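Local coordinates for fructooligosaccharide ABC transporter substrate-binding protein FusA (Streptococcus pneumoniae, PDB 5G62) that captures short- and long-chain fructooligosaccharides, preferring tetrasaccharides and larger, as the solute-binding subunit of the FusABC-MsmK ABC transporter that imports them, at residues K3-M8 / V34-T39; F305-M310 / Y422-M427. The protein carries 2 engineered substitutions. One frame throughout, in Å; residues are numbered along the deposited sequence.

Overall arrangement
Interaction 1 pairs two neighbouring parallel strands, 4-10 and 35-41, in a mixed sheet far from the middle of the chain; interaction 2 lies nearer the middle, where a turn beyond strand 305-306 meets the loop between helices 399-412 and 429-456. Both are partly buried, with exposed lysines in interaction 1 alone. The first rests on a regular backbone ladder, with apolar and aromatic side chains on one face and a salt bridge on the other. The second has no ladder: two arginines, one water and a phenylalanine ring do the work. Their centres are about 26 Å apart, yet they touch, F7 CZ lying 3.7 Å from M310 CE. M310 begins strand 310-312 of the same sheet.

Interaction 1 of 2, residues K3-M8 / V34-T39; sequences KTLKFM and VHIDWT
F7 and W38 face each other across two parallel strands of a beta-alpha-beta unit, in which helix 23-32 is the crossover from strand 4-10 to strand 35-41 in the mixed sheet of this solute-binding protein. The ladder runs in even steps: H35 N donates to K3 O, L5 N to H35 O, D37 N to L5 O, F7 N to D37 O and T39 N to F7 O.

From CB outward, F7 meets two side chains of the partner strand. Its CB lies 3.7 Å from W38 CZ3 and also touches I36 CG2. With CG beside the backbone N (chi1 -67°), the ring crosses I36: F7 CD2 meets I36 CG2 at 3.5 Å, and F7 CE2 and CZ reach I36 CD1. The ring directs an edge at the face of W38 in an offset edge-to-face pair, planes 69° apart, while I36 CG2 sits over the centre of the indole. W325 of helix 319-329 adds another edge-to-face partner to F7. L5 CD1 continues this apolar face against V34 CG1, at 4.1 Å.

The face carrying T4, K6, H35 and D37 is mostly polar. K6 and D37 lie side by side, with K6 CD packed on D37 CB. H35 gives a weak bond from NE2 to D37 OD1 and uses ND1 on E29, which ties the strand back to the helix before it. D37 OD2 takes the lysine in a salt bridge whose hydrogen bond, from K6 NZ to D37 OD2, is weak at 3.4 Å.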
loop_
_atom_site.group_PDB
_atom_site.type_symbol
_atom_site.label_atom_id
_atom_site.label_comp_id
_atom_site.label_asym_id
_atom_site.label_seq_id
_atom_site.Cartn_x
_atom_site.Cartn_y
_atom_site.Cartn_z
ATOM N N LYS A 3 26.963 -1.057 -22.807
ATOM C CA LYS A 3 26.297 0.123 -23.324
ATOM C C LYS A 3 24.765 0.014 -23.244
ATOM O O LYS A 3 24.106 1.020 -23.058
ATOM C CB LYS A 3 26.732 0.366 -24.766
ATOM C CG LYS A 3 26.389 1.749 -25.279
ATOM C CD LYS A 3 25.188 1.731 -26.200
ATOM C CE LYS A 3 24.434 3.036 -26.091
ATOM N NZ LYS A 3 25.366 4.184 -26.150
ATOM N N THR A 4 24.205 -1.187 -23.409
ATOM C CA THR A 4 22.753 -1.381 -23.427
ATOM C C THR A 4 22.381 -2.545 -22.532
ATOM O O THR A 4 23.115 -3.537 -22.469
ATOM C CB THR A 4 22.203 -1.662 -24.838
ATOM O OG1 THR A 4 22.448 -0.543 -25.684
ATOM C CG2 THR A 4 20.703 -1.873 -24.801
ATOM N N LEU A 5 21.258 -2.404 -21.826
ATOM C CA LEU A 5 20.651 -3.470 -21.041
ATOM C C LEU A 5 19.150 -3.484 -21.316
ATOM O O LEU A 5 18.566 -2.450 -21.622
ATOM C CB LEU A 5 20.928 -3.277 -19.520
ATOM C CG LEU A 5 22.397 -3.278 -19.043
ATOM C CD1 LEU A 5 22.462 -2.771 -17.593
ATOM C CD2 LEU A 5 22.983 -4.658 -19.114
ATOM N N LYS A 6 18.538 -4.662 -21.229
ATOM C CA LYS A 6 17.102 -4.848 -21.432
ATOM C C LYS A 6 16.445 -5.105 -20.075
ATOM O O LYS A 6 16.721 -6.126 -19.436
ATOM C CB LYS A 6 16.819 -6.020 -22.370
ATOM C CG LYS A 6 17.574 -6.001 -23.679
ATOM C CD LYS A 6 16.709 -5.464 -24.799
ATOM C CE LYS A 6 17.285 -5.818 -26.165
ATOM N NZ LYS A 6 18.497 -5.020 -26.492
ATOM N N PHE A 7 15.595 -4.182 -19.641
ATOM C CA PHE A 7 14.884 -4.284 -18.373
ATOM C C PHE A 7 13.382 -4.352 -18.664
ATOM O O PHE A 7 12.873 -3.552 -19.446
ATOM C CB PHE A 7 15.115 -3.078 -17.443
ATOM C CG PHE A 7 16.524 -2.917 -16.888
ATOM C CD1 PHE A 7 17.437 -3.945 -16.893
ATOM C CD2 PHE A 7 16.898 -1.700 -16.303
ATOM C CE1 PHE A 7 18.765 -3.752 -16.352
ATOM C CE2 PHE A 7 18.201 -1.517 -15.775
ATOM C CZ PHE A 7 19.119 -2.549 -15.806
ATOM N N MET A 8 12.690 -5.283 -18.014
ATOM C CA MET A 8 11.223 -5.228 -17.908
ATOM C C MET A 8 10.875 -4.280 -16.767
ATOM O O MET A 8 11.599 -4.213 -15.781
ATOM C CB MET A 8 10.670 -6.624 -17.631
ATOM C CG MET A 8 9.155 -6.791 -17.698
ATOM S SD MET A 8 8.552 -8.215 -16.801
ATOM C CE MET A 8 9.350 -9.551 -17.688
ATOM N N VAL A 34 24.546 4.355 -19.871
ATOM C CA VAL A 34 23.896 3.091 -20.207
ATOM C C VAL A 34 22.499 3.367 -20.736
ATOM O O VAL A 34 21.719 4.065 -20.080
ATOM C CB VAL A 34 23.819 2.160 -18.994
ATOM C CG1 VAL A 34 23.231 0.814 -19.398
ATOM C CG2 VAL A 34 25.204 2.041 -18.328
ATOM N N HIS A 35 22.175 2.788 -21.903
ATOM C CA HIS A 35 20.859 2.906 -22.503
ATOM C C HIS A 35 20.028 1.692 -22.097
ATOM O O HIS A 35 20.491 0.557 -22.210
ATOM C CB HIS A 35 20.937 3.009 -24.032
ATOM C CG HIS A 35 19.588 3.055 -24.686
ATOM N ND1 HIS A 35 18.756 4.151 -24.597
ATOM C CD2 HIS A 35 18.904 2.122 -25.387
ATOM C CE1 HIS A 35 17.627 3.895 -25.237
ATOM N NE2 HIS A 35 17.689 2.671 -25.720
ATOM N N ILE A 36 18.828 1.926 -21.584
ATOM C CA ILE A 36 17.942 0.828 -21.212
ATOM C C ILE A 36 16.883 0.682 -22.298
ATOM O O ILE A 36 16.174 1.641 -22.622
ATOM C CB ILE A 36 17.275 1.053 -19.844
ATOM C CG1 ILE A 36 18.303 1.396 -18.768
ATOM C CG2 ILE A 36 16.425 -0.189 -19.464
ATOM C CD1 ILE A 36 19.338 0.317 -18.507
ATOM N N ASP A 37 16.762 -0.518 -22.838
ATOM C CA ASP A 37 15.636 -0.878 -23.679
ATOM C C ASP A 37 14.585 -1.513 -22.779
ATOM O O ASP A 37 14.818 -2.578 -22.221
ATOM C CB ASP A 37 16.058 -1.847 -24.781
ATOM C CG ASP A 37 16.692 -1.139 -25.978
ATOM O OD1 ASP A 37 16.434 0.068 -26.191
ATOM O OD2 ASP A 37 17.447 -1.797 -26.719
ATOM N N TRP A 38 13.449 -0.854 -22.626
ATOM C CA TRP A 38 12.418 -1.268 -21.678
ATOM C C TRP A 38 11.360 -2.157 -22.323
ATOM O O TRP A 38 10.888 -1.870 -23.420
ATOM C CB TRP A 38 11.720 -0.046 -21.089
ATOM C CG TRP A 38 12.610 0.909 -20.380
ATOM C CD1 TRP A 38 13.161 2.040 -20.897
ATOM C CD2 TRP A 38 13.043 0.838 -19.014
ATOM N NE1 TRP A 38 13.905 2.675 -19.948
ATOM C CE2 TRP A 38 13.862 1.958 -18.784
ATOM C CE3 TRP A 38 12.830 -0.068 -17.975
ATOM C CZ2 TRP A 38 14.454 2.214 -17.538
ATOM C CZ3 TRP A 38 13.423 0.177 -16.745
ATOM C CH2 TRP A 38 14.221 1.314 -16.537
ATOM N N THR A 39 10.960 -3.217 -21.614
ATOM C CA THR A 39 9.648 -3.843 -21.782
ATOM C C THR A 39 8.759 -3.275 -20.682
ATOM O O THR A 39 8.865 -3.686 -19.521
ATOM C CB THR A 39 9.714 -5.366 -21.676
ATOM O OG1 THR A 39 10.555 -5.892 -22.694
ATOM C CG2 THR A 39 8.306 -5.981 -21.861
#

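Interaction 2 of 2, residues F305-M310 / Y422-M427; sequences FARDKM and YPRVFM
The R307 side chain runs out extended, with CG anti to N (chi1 -175°), and then bends at chi3, laying its guanidinium against F426. R424 also starts anti but folds at chi2 and chi3, which carries NH1 back to the carbonyl of F305.

The R307 group lies nearly flat on the phenyl ring, the planes 22° apart. F426 CD2 sits over the middle of the guanidinium, 3.3 Å from R307 NE, and R307 CD extends the overlap to F426 CE2 at 3.5 Å. While the face rests on the ring, the edge makes bonds: R307 NH1 donates to V425 O at 3.1 Å, almost straight at 167°. The oxygen is in the guanidinium plane, although the nitrogen stands above the carbonyl plane. A salt bridge from NH1 to D69 and a bond from NH2 to L108 O add to this grip, so the buried charge is held flat and probably well compensated.

R424 works more loosely. Its NH1 makes a weak bond to F305 O, 3.2 Å long, and donates to a water that also accepts from the backbone N of R307 at 3.0 Å. One water thus joins the R307 backbone to the R424 guanidinium.

Beyond the contact, K309 hydrogen-bonds the bound sugar, and with M310 faces F119 in a classic beta bulge. Strand 305-306 runs antiparallel to strand 121-123, and F305 packs on helix 104-109; on the far segment, Y422, P423 and M427 rest against helix 475-491.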
loop_
_atom_site.group_PDB
_atom_site.type_symbol
_atom_site.label_atom_id
_atom_site.label_comp_id
_atom_site.label_asym_id
_atom_site.label_seq_id
_atom_site.Cartn_x
_atom_site.Cartn_y
_atom_site.Cartn_z
ATOM N N PHE A 305 9.232 -0.512 3.550
ATOM C CA PHE A 305 10.179 -1.468 3.016
ATOM C C PHE A 305 9.444 -2.410 2.084
ATOM O O PHE A 305 8.373 -2.906 2.414
ATOM C CB PHE A 305 10.858 -2.276 4.128
ATOM C CG PHE A 305 11.796 -3.365 3.636
ATOM C CD1 PHE A 305 13.125 -3.075 3.323
ATOM C CD2 PHE A 305 11.364 -4.694 3.535
ATOM C CE1 PHE A 305 13.988 -4.070 2.920
ATOM C CE2 PHE A 305 12.253 -5.702 3.125
ATOM C CZ PHE A 305 13.566 -5.378 2.833
ATOM N N ALA A 306 10.026 -2.652 0.917
ATOM C CA ALA A 306 9.586 -3.693 0.007
ATOM C C ALA A 306 10.827 -4.476 -0.400
ATOM O O ALA A 306 11.794 -3.888 -0.901
ATOM C CB ALA A 306 8.895 -3.106 -1.220
ATOM N N ARG A 307 10.772 -5.794 -0.194
ATOM C CA ARG A 307 11.928 -6.666 -0.371
ATOM C C ARG A 307 12.459 -6.624 -1.802
ATOM O O ARG A 307 13.670 -6.620 -2.029
ATOM C CB ARG A 307 11.514 -8.088 0.021
ATOM C CG ARG A 307 12.566 -9.143 0.035
ATOM C CD ARG A 307 12.046 -10.316 0.841
ATOM N NE ARG A 307 12.344 -10.080 2.240
ATOM C CZ ARG A 307 11.625 -10.475 3.278
ATOM N NH1 ARG A 307 10.510 -11.163 3.125
ATOM N NH2 ARG A 307 12.051 -10.173 4.495
ATOM N N ASP A 308 11.570 -6.601 -2.781
ATOM C CA ASP A 308 11.963 -6.825 -4.163
ATOM C C ASP A 308 11.412 -5.708 -5.035
ATOM O O ASP A 308 10.263 -5.768 -5.488
ATOM C CB ASP A 308 11.472 -8.185 -4.655
ATOM C CG ASP A 308 11.571 -8.322 -6.163
ATOM O OD1 ASP A 308 12.371 -7.597 -6.776
ATOM O OD2 ASP A 308 10.832 -9.125 -6.753
ATOM N N LYS A 309 12.224 -4.704 -5.309
ATOM C CA LYS A 309 11.931 -3.807 -6.414
ATOM C C LYS A 309 12.891 -4.010 -7.592
ATOM O O LYS A 309 12.859 -3.218 -8.530
ATOM C CB LYS A 309 11.927 -2.350 -5.935
ATOM C CG LYS A 309 10.608 -1.949 -5.157
ATOM C CD LYS A 309 9.348 -2.469 -5.845
ATOM C CE LYS A 309 8.017 -1.834 -5.336
ATOM N NZ LYS A 309 7.681 -0.543 -6.011
ATOM N N MET A 310 13.726 -5.061 -7.574
ATOM C CA MET A 310 14.552 -5.430 -8.720
ATOM C C MET A 310 15.206 -6.787 -8.497
ATOM O O MET A 310 15.724 -7.054 -7.409
ATOM C CB MET A 310 15.644 -4.399 -9.011
ATOM C CG MET A 310 16.219 -4.527 -10.444
ATOM S SD MET A 310 16.738 -2.929 -11.051
ATOM C CE MET A 310 17.490 -3.361 -12.620
ATOM N N TYR A 422 2.450 -7.316 12.783
ATOM C CA TYR A 422 3.072 -8.547 12.341
ATOM C C TYR A 422 4.363 -8.207 11.563
ATOM O O TYR A 422 4.310 -7.425 10.607
ATOM C CB TYR A 422 2.105 -9.387 11.487
ATOM C CG TYR A 422 2.614 -10.792 11.320
ATOM C CD1 TYR A 422 2.336 -11.779 12.263
ATOM C CD2 TYR A 422 3.464 -11.112 10.262
ATOM C CE1 TYR A 422 2.868 -13.075 12.135
ATOM C CE2 TYR A 422 4.004 -12.362 10.138
ATOM C CZ TYR A 422 3.711 -13.355 11.065
ATOM O OH TYR A 422 4.283 -14.603 10.902
ATOM N N PRO A 423 5.504 -8.738 11.974
ATOM C CA PRO A 423 6.773 -8.358 11.343
ATOM C C PRO A 423 6.876 -8.915 9.939
ATOM O O PRO A 423 6.196 -9.857 9.550
ATOM C CB PRO A 423 7.836 -8.976 12.260
ATOM C CG PRO A 423 7.201 -10.132 12.819
ATOM C CD PRO A 423 5.707 -9.809 12.954
ATOM N N ARG A 424 7.795 -8.318 9.191
ATOM C CA ARG A 424 8.118 -8.708 7.832
ATOM C C ARG A 424 9.114 -9.854 7.946
ATOM O O ARG A 424 10.302 -9.629 8.169
ATOM C CB ARG A 424 8.691 -7.512 7.074
ATOM C CG ARG A 424 8.844 -7.733 5.560
ATOM C CD ARG A 424 7.552 -8.119 4.879
ATOM N NE ARG A 424 6.467 -7.171 5.150
ATOM C CZ ARG A 424 6.221 -6.036 4.475
ATOM N NH1 ARG A 424 6.994 -5.637 3.462
ATOM N NH2 ARG A 424 5.188 -5.279 4.825
ATOM N N VAL A 425 8.633 -11.079 7.835
ATOM C CA VAL A 425 9.465 -12.263 7.983
ATOM C C VAL A 425 9.771 -12.822 6.598
ATOM O O VAL A 425 9.141 -12.469 5.606
ATOM C CB VAL A 425 8.795 -13.330 8.867
ATOM C CG1 VAL A 425 8.503 -12.740 10.220
ATOM C CG2 VAL A 425 7.513 -13.902 8.177
ATOM N N PHE A 426 10.761 -13.690 6.525
ATOM C CA PHE A 426 11.111 -14.351 5.273
ATOM C C PHE A 426 11.013 -15.842 5.549
ATOM O O PHE A 426 11.932 -16.427 6.134
ATOM C CB PHE A 426 12.520 -13.947 4.807
ATOM C CG PHE A 426 12.741 -14.034 3.322
ATOM C CD1 PHE A 426 12.148 -15.021 2.560
ATOM C CD2 PHE A 426 13.585 -13.146 2.699
ATOM C CE1 PHE A 426 12.402 -15.100 1.182
ATOM C CE2 PHE A 426 13.828 -13.229 1.353
ATOM C CZ PHE A 426 13.236 -14.195 0.597
ATOM N N MET A 427 9.911 -16.453 5.142
ATOM C CA MET A 427 9.680 -17.845 5.467
ATOM C C MET A 427 10.487 -18.770 4.549
ATOM O O MET A 427 10.894 -18.394 3.455
ATOM C CB MET A 427 8.207 -18.208 5.347
ATOM C CG MET A 427 7.247 -17.385 6.236
ATOM S SD MET A 427 5.564 -18.048 6.061
ATOM C CE MET A 427 4.777 -17.026 7.323
HETATM O O HOH W 1 8.467 -6.997 1.365
#